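Local coordinates for L544 (Acanthamoeba polyphaga mimivirus, PDB 4AMQ), which is probably a metal-dependent nucleotidyltransferase found in the virion, with a possible part in transcription-coupled DNA repair, at residues 97-102 / 201-206; 249-254 / 366-371; 295-300 / 335-340. One frame throughout, in Å; residues are numbered along the deposited sequence.

Interaction 1 (97-102 / 201-206). With MG (magnesium ion), chain D.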
loop_
_atom_site.group_PDB
_atom_site.type_symbol
_atom_site.label_atom_id
_atom_site.label_comp_id
_atom_site.label_asym_id
_atom_site.label_seq_id
_atom_site.Cartn_x
_atom_site.Cartn_y
_atom_site.Cartn_z
ATOM N N ASN A 97 5.490 -14.201 -15.634
ATOM C CA ASN A 97 6.476 -13.532 -14.791
ATOM C C ASN A 97 6.150 -12.066 -14.508
ATOM O O ASN A 97 6.712 -11.461 -13.600
ATOM C CB ASN A 97 7.873 -13.651 -15.400
ATOM C CG ASN A 97 8.962 -13.157 -14.464
ATOM O OD1 ASN A 97 9.580 -12.121 -14.704
ATOM N ND2 ASN A 97 9.195 -13.897 -13.385
ATOM N N GLN A 98 5.242 -11.500 -15.294
ATOM C CA GLN A 98 4.896 -10.089 -15.169
ATOM C C GLN A 98 3.882 -9.832 -14.048
ATOM O O GLN A 98 3.859 -8.757 -13.451
ATOM C CB GLN A 98 4.344 -9.570 -16.499
ATOM C CG GLN A 98 3.923 -8.108 -16.473
ATOM C CD GLN A 98 3.292 -7.663 -17.775
ATOM O OE1 GLN A 98 2.437 -8.352 -18.330
ATOM N NE2 GLN A 98 3.713 -6.507 -18.271
ATOM N N ILE A 99 3.050 -10.827 -13.764
ATOM C CA ILE A 99 1.947 -10.653 -12.827
ATOM C C ILE A 99 1.991 -11.641 -11.677
ATOM O O ILE A 99 2.047 -12.847 -11.886
ATOM C CB ILE A 99 0.589 -10.823 -13.527
ATOM C CG1 ILE A 99 0.419 -9.777 -14.631
ATOM C CG2 ILE A 99 -0.546 -10.737 -12.511
ATOM C CD1 ILE A 99 -0.884 -9.912 -15.390
ATOM N N LYS A 100 1.942 -11.128 -10.456
ATOM C CA LYS A 100 1.865 -11.996 -9.295
ATOM C C LYS A 100 0.720 -11.560 -8.393
ATOM O O LYS A 100 0.622 -10.393 -8.021
ATOM C CB LYS A 100 3.193 -11.987 -8.528
ATOM C CG LYS A 100 3.399 -13.201 -7.630
ATOM C CD LYS A 100 4.721 -13.124 -6.870
ATOM C CE LYS A 100 5.920 -13.185 -7.806
ATOM N NZ LYS A 100 6.072 -14.519 -8.455
ATOM N N LEU A 101 -0.159 -12.497 -8.057
ATOM C CA LEU A 101 -1.186 -12.237 -7.065
ATOM C C LEU A 101 -0.636 -12.579 -5.686
ATOM O O LEU A 101 -0.539 -13.749 -5.328
ATOM C CB LEU A 101 -2.443 -13.056 -7.360
ATOM C CG LEU A 101 -3.566 -12.941 -6.327
ATOM C CD1 LEU A 101 -3.933 -11.486 -6.083
ATOM C CD2 LEU A 101 -4.786 -13.735 -6.776
ATOM N N ILE A 102 -0.264 -11.554 -4.923
ATOM C CA ILE A 102 0.367 -11.747 -3.619
ATOM C C ILE A 102 -0.626 -12.161 -2.536
ATOM O O ILE A 102 -0.418 -13.148 -1.836
ATOM C CB ILE A 102 1.105 -10.476 -3.148
ATOM C CG1 ILE A 102 2.226 -10.109 -4.124
ATOM C CG2 ILE A 102 1.664 -10.676 -1.747
ATOM C CD1 ILE A 102 3.321 -11.144 -4.215
ATOM N N TYR A 201 -2.279 -7.392 -6.256
ATOM C CA TYR A 201 -1.332 -7.786 -7.285
ATOM C C TYR A 201 -0.076 -6.931 -7.224
ATOM O O TYR A 201 -0.097 -5.803 -6.728
ATOM C CB TYR A 201 -1.947 -7.604 -8.679
ATOM C CG TYR A 201 -3.055 -8.563 -9.075
ATOM C CD1 TYR A 201 -2.763 -9.809 -9.613
ATOM C CD2 TYR A 201 -4.393 -8.196 -8.965
ATOM C CE1 TYR A 201 -3.766 -10.676 -10.001
ATOM C CE2 TYR A 201 -5.408 -9.058 -9.352
ATOM C CZ TYR A 201 -5.088 -10.297 -9.871
ATOM O OH TYR A 201 -6.090 -11.163 -10.261
ATOM N N PHE A 202 1.017 -7.481 -7.734
ATOM C CA PHE A 202 2.138 -6.666 -8.172
ATOM C C PHE A 202 2.432 -7.008 -9.628
ATOM O O PHE A 202 2.497 -8.174 -10.006
ATOM C CB PHE A 202 3.356 -6.824 -7.255
ATOM C CG PHE A 202 3.277 -5.973 -6.024
ATOM C CD1 PHE A 202 3.735 -4.664 -6.045
ATOM C CD2 PHE A 202 2.702 -6.461 -4.860
ATOM C CE1 PHE A 202 3.646 -3.862 -4.921
ATOM C CE2 PHE A 202 2.611 -5.667 -3.732
ATOM C CZ PHE A 202 3.084 -4.363 -3.763
ATOM N N VAL A 203 2.550 -5.976 -10.451
ATOM C CA VAL A 203 2.670 -6.157 -11.885
ATOM C C VAL A 203 3.890 -5.421 -12.408
ATOM O O VAL A 203 4.060 -4.229 -12.173
ATOM C CB VAL A 203 1.406 -5.647 -12.622
ATOM C CG1 VAL A 203 1.568 -5.772 -14.136
ATOM C CG2 VAL A 203 0.174 -6.405 -12.147
ATOM N N LYS A 204 4.747 -6.139 -13.116
ATOM C CA LYS A 204 5.886 -5.500 -13.741
ATOM C C LYS A 204 5.415 -4.804 -15.008
ATOM O O LYS A 204 5.217 -5.440 -16.041
ATOM C CB LYS A 204 6.973 -6.518 -14.066
ATOM C CG LYS A 204 8.280 -5.872 -14.460
ATOM C CD LYS A 204 9.247 -6.871 -15.058
ATOM C CE LYS A 204 10.525 -6.176 -15.501
ATOM N NZ LYS A 204 11.447 -7.107 -16.207
ATOM N N ILE A 205 5.219 -3.495 -14.922
ATOM C CA ILE A 205 4.757 -2.733 -16.075
ATOM C C ILE A 205 5.921 -2.466 -17.023
ATOM O O ILE A 205 5.859 -2.814 -18.204
ATOM C CB ILE A 205 4.094 -1.411 -15.659
ATOM C CG1 ILE A 205 2.833 -1.690 -14.842
ATOM C CG2 ILE A 205 3.756 -0.580 -16.884
ATOM C CD1 ILE A 205 2.121 -0.438 -14.377
ATOM N N GLU A 206 6.980 -1.854 -16.501
ATOM C CA GLU A 206 8.200 -1.653 -17.278
ATOM C C GLU A 206 9.434 -2.192 -16.554
ATOM O O GLU A 206 9.745 -3.375 -16.658
ATOM C CB GLU A 206 8.384 -0.178 -17.639
ATOM C CG GLU A 206 7.408 0.321 -18.693
ATOM C CD GLU A 206 7.565 1.800 -18.981
ATOM O OE1 GLU A 206 8.502 2.418 -18.431
ATOM O OE2 GLU A 206 6.750 2.346 -19.755
HETATM MG MG MG D . 3.147 -15.036 -11.776
HETATM O O HOH W 1 5.388 -14.113 -11.413
HETATM O O HOH W 2 2.293 -16.343 -9.747
#

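Interaction 2 (249-254 / 366-371)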
loop_
_atom_site.group_PDB
_atom_site.type_symbol
_atom_site.label_atom_id
_atom_site.label_comp_id
_atom_site.label_asym_id
_atom_site.label_seq_id
_atom_site.Cartn_x
_atom_site.Cartn_y
_atom_site.Cartn_z
ATOM N N PHE A 249 -2.075 16.728 2.680
ATOM C CA PHE A 249 -3.183 15.916 2.182
ATOM C C PHE A 249 -4.523 16.283 2.833
ATOM O O PHE A 249 -5.539 16.377 2.145
ATOM C CB PHE A 249 -2.889 14.420 2.355
ATOM C CG PHE A 249 -1.839 13.889 1.413
ATOM C CD1 PHE A 249 -0.532 14.344 1.477
ATOM C CD2 PHE A 249 -2.165 12.939 0.456
ATOM C CE1 PHE A 249 0.433 13.854 0.605
ATOM C CE2 PHE A 249 -1.207 12.449 -0.416
ATOM C CZ PHE A 249 0.094 12.906 -0.339
ATOM N N PRO A 250 -4.538 16.476 4.161
ATOM C CA PRO A 250 -5.773 16.996 4.767
ATOM C C PRO A 250 -6.121 18.378 4.214
ATOM O O PRO A 250 -7.295 18.672 3.988
ATOM C CB PRO A 250 -5.420 17.094 6.253
ATOM C CG PRO A 250 -4.350 16.071 6.452
ATOM C CD PRO A 250 -3.548 16.078 5.177
ATOM N N LEU A 251 -5.109 19.210 3.985
ATOM C CA LEU A 251 -5.339 20.543 3.437
ATOM C C LEU A 251 -5.942 20.471 2.039
ATOM O O LEU A 251 -6.839 21.240 1.704
ATOM C CB LEU A 251 -4.043 21.357 3.410
ATOM C CG LEU A 251 -3.360 21.627 4.751
ATOM C CD1 LEU A 251 -2.174 22.560 4.561
ATOM C CD2 LEU A 251 -4.345 22.208 5.754
ATOM N N ARG A 252 -5.448 19.545 1.222
ATOM C CA ARG A 252 -5.965 19.387 -0.132
ATOM C C ARG A 252 -7.437 18.988 -0.096
ATOM O O ARG A 252 -8.232 19.438 -0.920
ATOM C CB ARG A 252 -5.143 18.366 -0.928
ATOM C CG ARG A 252 -5.641 18.164 -2.358
ATOM C CD ARG A 252 -4.684 17.312 -3.182
ATOM N NE ARG A 252 -4.489 15.984 -2.607
ATOM C CZ ARG A 252 -3.705 15.048 -3.133
ATOM N NH1 ARG A 252 -3.032 15.288 -4.253
ATOM N NH2 ARG A 252 -3.592 13.870 -2.536
ATOM N N PHE A 253 -7.801 18.147 0.865
ATOM C CA PHE A 253 -9.195 17.772 1.036
ATOM C C PHE A 253 -10.019 18.988 1.456
ATOM O O PHE A 253 -11.108 19.218 0.934
ATOM C CB PHE A 253 -9.344 16.649 2.064
ATOM C CG PHE A 253 -10.766 16.205 2.270
ATOM C CD1 PHE A 253 -11.332 15.245 1.447
ATOM C CD2 PHE A 253 -11.541 16.756 3.282
ATOM C CE1 PHE A 253 -12.646 14.836 1.629
ATOM C CE2 PHE A 253 -12.850 16.353 3.472
ATOM C CZ PHE A 253 -13.404 15.389 2.644
ATOM N N TYR A 254 -9.488 19.768 2.392
ATOM C CA TYR A 254 -10.187 20.952 2.882
ATOM C C TYR A 254 -10.487 21.926 1.746
ATOM O O TYR A 254 -11.582 22.481 1.669
ATOM C CB TYR A 254 -9.372 21.653 3.972
ATOM C CG TYR A 254 -10.070 22.847 4.592
ATOM C CD1 TYR A 254 -9.954 24.113 4.031
ATOM C CD2 TYR A 254 -10.845 22.707 5.737
ATOM C CE1 TYR A 254 -10.590 25.208 4.593
ATOM C CE2 TYR A 254 -11.487 23.794 6.307
ATOM C CZ TYR A 254 -11.356 25.041 5.732
ATOM O OH TYR A 254 -11.993 26.124 6.296
ATOM N N ARG A 366 1.823 28.003 5.069
ATOM C CA ARG A 366 1.178 28.946 4.162
ATOM C C ARG A 366 -0.317 28.684 4.011
ATOM O O ARG A 366 -1.133 29.598 4.130
ATOM C CB ARG A 366 1.840 28.898 2.789
ATOM C CG ARG A 366 1.060 29.623 1.710
ATOM C CD ARG A 366 1.725 29.452 0.362
ATOM N NE ARG A 366 3.123 29.868 0.401
ATOM C CZ ARG A 366 3.983 29.687 -0.595
ATOM N NH1 ARG A 366 3.590 29.092 -1.715
ATOM N NH2 ARG A 366 5.239 30.099 -0.473
ATOM N N TYR A 367 -0.676 27.432 3.740
ATOM C CA TYR A 367 -2.070 27.085 3.493
ATOM C C TYR A 367 -2.882 26.903 4.775
ATOM O O TYR A 367 -4.093 27.133 4.787
ATOM C CB TYR A 367 -2.175 25.862 2.576
ATOM C CG TYR A 367 -1.733 26.158 1.160
ATOM C CD1 TYR A 367 -2.600 26.753 0.254
ATOM C CD2 TYR A 367 -0.445 25.862 0.735
ATOM C CE1 TYR A 367 -2.202 27.036 -1.039
ATOM C CE2 TYR A 367 -0.036 26.142 -0.554
ATOM C CZ TYR A 367 -0.917 26.728 -1.436
ATOM O OH TYR A 367 -0.515 27.011 -2.720
ATOM N N ILE A 368 -2.217 26.506 5.856
ATOM C CA ILE A 368 -2.896 26.385 7.140
ATOM C C ILE A 368 -3.284 27.771 7.659
ATOM O O ILE A 368 -4.274 27.922 8.375
ATOM C CB ILE A 368 -2.034 25.642 8.183
ATOM C CG1 ILE A 368 -2.882 25.243 9.392
ATOM C CG2 ILE A 368 -0.846 26.491 8.611
ATOM C CD1 ILE A 368 -4.069 24.377 9.043
ATOM N N ASN A 369 -2.505 28.781 7.281
ATOM C CA ASN A 369 -2.790 30.159 7.667
ATOM C C ASN A 369 -3.915 30.763 6.839
ATOM O O ASN A 369 -4.401 31.852 7.139
ATOM C CB ASN A 369 -1.538 31.030 7.557
ATOM C CG ASN A 369 -0.566 30.796 8.694
ATOM O OD1 ASN A 369 -0.916 30.197 9.710
ATOM N ND2 ASN A 369 0.659 31.282 8.533
ATOM N N ILE A 370 -4.314 30.054 5.789
ATOM C CA ILE A 370 -5.447 30.474 4.978
ATOM C C ILE A 370 -6.746 30.049 5.654
ATOM O O ILE A 370 -7.804 30.635 5.428
ATOM C CB ILE A 370 -5.360 29.899 3.551
ATOM C CG1 ILE A 370 -4.146 30.484 2.826
ATOM C CG2 ILE A 370 -6.626 30.195 2.770
ATOM C CD1 ILE A 370 -4.064 30.112 1.364
ATOM N N ILE A 371 -6.645 29.027 6.497
ATOM C CA ILE A 371 -7.771 28.553 7.293
ATOM C C ILE A 371 -7.876 29.358 8.587
ATOM O O ILE A 371 -6.859 29.729 9.169
ATOM C CB ILE A 371 -7.610 27.054 7.628
ATOM C CG1 ILE A 371 -7.562 26.224 6.342
ATOM C CG2 ILE A 371 -8.727 26.575 8.541
ATOM C CD1 ILE A 371 -7.297 24.751 6.562
#

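Interaction 3 (295-300 / 335-340)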
loop_
_atom_site.group_PDB
_atom_site.type_symbol
_atom_site.label_atom_id
_atom_site.label_comp_id
_atom_site.label_asym_id
_atom_site.label_seq_id
_atom_site.Cartn_x
_atom_site.Cartn_y
_atom_site.Cartn_z
ATOM N N LEU A 295 9.897 -12.112 -3.171
ATOM C CA LEU A 295 10.907 -11.292 -3.832
ATOM C C LEU A 295 12.110 -12.141 -4.229
ATOM O O LEU A 295 12.839 -12.629 -3.371
ATOM C CB LEU A 295 11.364 -10.156 -2.911
ATOM C CG LEU A 295 12.243 -9.073 -3.544
ATOM C CD1 LEU A 295 11.499 -8.375 -4.673
ATOM C CD2 LEU A 295 12.702 -8.060 -2.502
ATOM N N ASP A 296 12.313 -12.334 -5.528
ATOM C CA ASP A 296 13.524 -12.994 -5.995
ATOM C C ASP A 296 14.613 -11.956 -6.265
ATOM O O ASP A 296 14.345 -10.751 -6.292
ATOM C CB ASP A 296 13.251 -13.876 -7.221
ATOM C CG ASP A 296 12.815 -13.081 -8.434
ATOM O OD1 ASP A 296 12.484 -11.891 -8.280
ATOM O OD2 ASP A 296 12.793 -13.653 -9.544
ATOM N N LEU A 297 15.843 -12.424 -6.441
ATOM C CA LEU A 297 16.983 -11.525 -6.590
ATOM C C LEU A 297 16.797 -10.584 -7.770
ATOM O O LEU A 297 17.025 -9.380 -7.659
ATOM C CB LEU A 297 18.286 -12.317 -6.745
ATOM C CG LEU A 297 19.550 -11.477 -6.946
ATOM C CD1 LEU A 297 19.682 -10.447 -5.840
ATOM C CD2 LEU A 297 20.793 -12.360 -7.008
ATOM N N ASP A 298 16.385 -11.144 -8.902
ATOM C CA ASP A 298 16.201 -10.370 -10.123
ATOM C C ASP A 298 15.225 -9.203 -9.940
ATOM O O ASP A 298 15.440 -8.118 -10.474
ATOM C CB ASP A 298 15.750 -11.281 -11.265
ATOM C CG ASP A 298 15.141 -10.513 -12.421
ATOM O OD1 ASP A 298 15.887 -9.799 -13.124
ATOM O OD2 ASP A 298 13.916 -10.634 -12.632
ATOM N N THR A 299 14.161 -9.422 -9.176
ATOM C CA THR A 299 13.188 -8.364 -8.939
ATOM C C THR A 299 13.735 -7.353 -7.938
ATOM O O THR A 299 13.568 -6.145 -8.114
ATOM C CB THR A 299 11.837 -8.924 -8.454
ATOM O OG1 THR A 299 11.311 -9.812 -9.448
ATOM C CG2 THR A 299 10.843 -7.797 -8.211
ATOM N N ALA A 300 14.400 -7.848 -6.897
ATOM C CA ALA A 300 15.013 -6.973 -5.904
ATOM C C ALA A 300 16.029 -6.056 -6.566
ATOM O O ALA A 300 16.101 -4.867 -6.260
ATOM C CB ALA A 300 15.679 -7.789 -4.801
ATOM N N GLN A 335 20.479 -14.193 -1.293
ATOM C CA GLN A 335 19.525 -13.757 -0.278
ATOM C C GLN A 335 20.109 -12.745 0.712
ATOM O O GLN A 335 19.410 -11.840 1.163
ATOM C CB GLN A 335 18.976 -14.965 0.484
ATOM C CG GLN A 335 17.794 -14.643 1.371
ATOM C CD GLN A 335 16.593 -14.180 0.570
ATOM O OE1 GLN A 335 16.422 -14.562 -0.588
ATOM N NE2 GLN A 335 15.763 -13.348 1.176
ATOM N N ASP A 336 21.383 -12.909 1.062
ATOM C CA ASP A 336 22.042 -11.970 1.963
ATOM C C ASP A 336 22.003 -10.560 1.389
ATOM O O ASP A 336 21.832 -9.585 2.117
ATOM C CB ASP A 336 23.489 -12.394 2.231
ATOM C CG ASP A 336 23.581 -13.609 3.132
ATOM O OD1 ASP A 336 22.609 -13.878 3.868
ATOM O OD2 ASP A 336 24.626 -14.292 3.110
ATOM N N LYS A 337 22.165 -10.465 0.074
ATOM C CA LYS A 337 22.072 -9.197 -0.632
ATOM C C LYS A 337 20.668 -8.585 -0.514
ATOM O O LYS A 337 20.521 -7.392 -0.226
ATOM C CB LYS A 337 22.454 -9.393 -2.101
ATOM C CG LYS A 337 22.509 -8.115 -2.908
ATOM C CD LYS A 337 22.774 -8.399 -4.385
ATOM C CE LYS A 337 24.212 -8.803 -4.642
ATOM N NZ LYS A 337 24.507 -8.855 -6.104
ATOM N N ILE A 338 19.642 -9.406 -0.730
ATOM C CA ILE A 338 18.251 -8.950 -0.646
ATOM C C ILE A 338 17.939 -8.389 0.743
ATOM O O ILE A 338 17.298 -7.341 0.881
ATOM C CB ILE A 338 17.262 -10.098 -0.953
ATOM C CG1 ILE A 338 17.537 -10.691 -2.341
ATOM C CG2 ILE A 338 15.824 -9.614 -0.852
ATOM C CD1 ILE A 338 16.545 -11.773 -2.764
ATOM N N ILE A 339 18.399 -9.104 1.764
ATOM C CA ILE A 339 18.224 -8.710 3.156
ATOM C C ILE A 339 18.965 -7.414 3.503
ATOM O O ILE A 339 18.391 -6.506 4.105
ATOM C CB ILE A 339 18.701 -9.838 4.089
ATOM C CG1 ILE A 339 17.808 -11.069 3.912
ATOM C CG2 ILE A 339 18.724 -9.371 5.540
ATOM C CD1 ILE A 339 18.393 -12.342 4.502
ATOM N N ALA A 340 20.241 -7.336 3.131
ATOM C CA ALA A 340 21.041 -6.141 3.390
ATOM C C ALA A 340 20.415 -4.919 2.725
ATOM O O ALA A 340 20.356 -3.842 3.317
ATOM C CB ALA A 340 22.464 -6.334 2.912
HETATM O O HOH W 3 13.177 -13.222 -0.644
#

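Interaction 1 (97-102 / 201-206)
Leu101 and Tyr201 form a non-hydrogen-bonded pair of antiparallel strands, and Leu101 sets one methyl, CD1, over the face of the Tyr201 ring, 4.0 Å from its centroid and 9° off the normal, a CH-pi contact. The Tyr201 ring reaches there because its CG sits beside the backbone N (chi1 -71°), which swings it across the neighbouring strand; its CD1 also meets CG2 of Ile99 at 3.8 Å. Ile99 lies side by side with Val203 on the same face of the sheet, the two chains pointing the same way. The other face carries Lys100 and Phe202, the hydrogen-bonded pair, joined by Lys100 N to Phe202 O and Phe202 N to Lys100 O, both 3.0 Å and close to straight. Ile102 CG1 comes up to the edge of the Phe202 ring, 3.8 Å from CD2. Just before strand 99-108 starts, Gln98, its CG anti to the backbone N (chi1 179°) and its chain extended to CD, carries its amide to Lys204; NE2 gives a 2.9 Å bond to Lys204 O nearly in its own amide plane. Gln98 thus holds both the N-H and the C=O of Lys204, one with its backbone O and the other with its side-chain amide. NE2 has a second partner in Tyr33 OH. Ile99 O turns to a magnesium ion, 2.5 Å away, at a site that also includes Asp96 O and Phe93; a water on the ion accepts from Lys100 NZ, whose chain bends at chi3 and chi4. These are adjoining strands, 99-108 and 196-204, of the nucleotidyltransferase domain's mixed sheet. Helices 28-42 and 82-93 pack on the Ile99, Leu101 and Tyr201 side, helix 274-292 lies on Phe202, and strand 209-217 flanks Tyr201 and Val203.

Interaction 2 (249-254 / 366-371)
This is an apolar contact between helix 248-254 and the end of the long helix 334-368 with the turn that follows, in the helical domain, with no hydrogen bond between the two segments. Tyr254 and Ile371 make the closest approach. Ile371 lies across one face of the ring, with CD1 3.8 Å from the centroid of the Tyr254 ring and 13° off its normal, a CH-pi contact, while CG1 comes to 3.6 Å of Tyr254 CE1. The ring is presented by a chi1 of -177°, which places CG opposite the backbone N. One turn back, Leu251 splits its two methyls between partners: CD1 meets Tyr367 CB at 3.9 Å, and CD2 touches both Ile368 CD1 and Ile371 CD1, which lie next to each other. The contact brings together two ends of the helical domain, separated by 111 residues of which most are helical. Ile371 lies in the turn beyond the long helix, where its N bonds to Ile368 O at 3.2 Å. Tyr367 offers its CB to Leu251 but sends its ring away, so that OH bonds to Gln264 of helix 259-272. On the Ile371 flank, Arg376 of helix 373-376 and Phe255 add further contacts.

Interaction 3 (295-300 / 335-340)
Ile338 is the knob of this contact, and the start of helix 297-311 with the residues leading into it supplies the hollow. Ile338 CD1 enters beside the backbone, 3.8 Å from Leu297 N and 3.9 Å from Leu295 O, where the chain turns into the helix. The side chain then spreads over its neighbours. Ile338 CG2 meets Leu295 CD2 at 3.9 Å as the two chains slide past each other in opposite directions, and Ile338 CG1 faces both Leu297 CD1 and the small Ala300 CB, the latter at 4.2 Å. A chi1 of -57° puts CG1 beside the backbone N of Ile338, so CG2 faces Leu295 while CG1 faces Leu297 and Ala300. Ala300 is short enough for the helix backbones to come close, its CA lying 6.5 Å from that of Ile338. Leu297 continues the wall outward: its CD1 also rests on Lys337 CD, the aliphatic middle of a lysine chain bent at chi3 (-74°).

Helix 297-311 opens with an N-cap at Asp296. This residue precedes the helix with its CB directed away from segment 335-340, and OD1 takes two bonds from Thr299. Thr299 N reaches Asp296 OD1 (3.1 Å) from above the carboxylate plane, whereas Thr299 OG1 (2.7 Å from Asp296 OD1) meets the syn lone pair of OD1. Both grip one oxygen, which fixes the carboxylate at the helix start. A water links Leu295 O to Gln335 NE2, donating to the first and accepting from the second. Within the helical domain, Trp341 extends the long helix's contact with Leu297 and Ala300, Tyr286 and Ile289 of helix 274-292 pack on Leu295, and Val328 of helix 319-331 touches Lys337.

In the fold
Interaction 1 is a largely buried sheet pairing in the nucleotidyltransferase domain, built on backbone bonds, with one strand also giving a carbonyl to magnesium; interactions 2 and 3 are apolar helix packings in the helical domain, with no direct hydrogen bond between their segments. Both of these use helix 334-368, interaction 3 near its start and interaction 2 at its end, with centres 41 Å apart. Interaction 3 is nested within the chain closed by interaction 2 and is only partly buried, with a water bridging its segments, whereas the touching residues of interaction 2 are mostly buried. Interactions 1 and 3 come within about 5 Å at their nearest atoms, and helix 274-292 touches both.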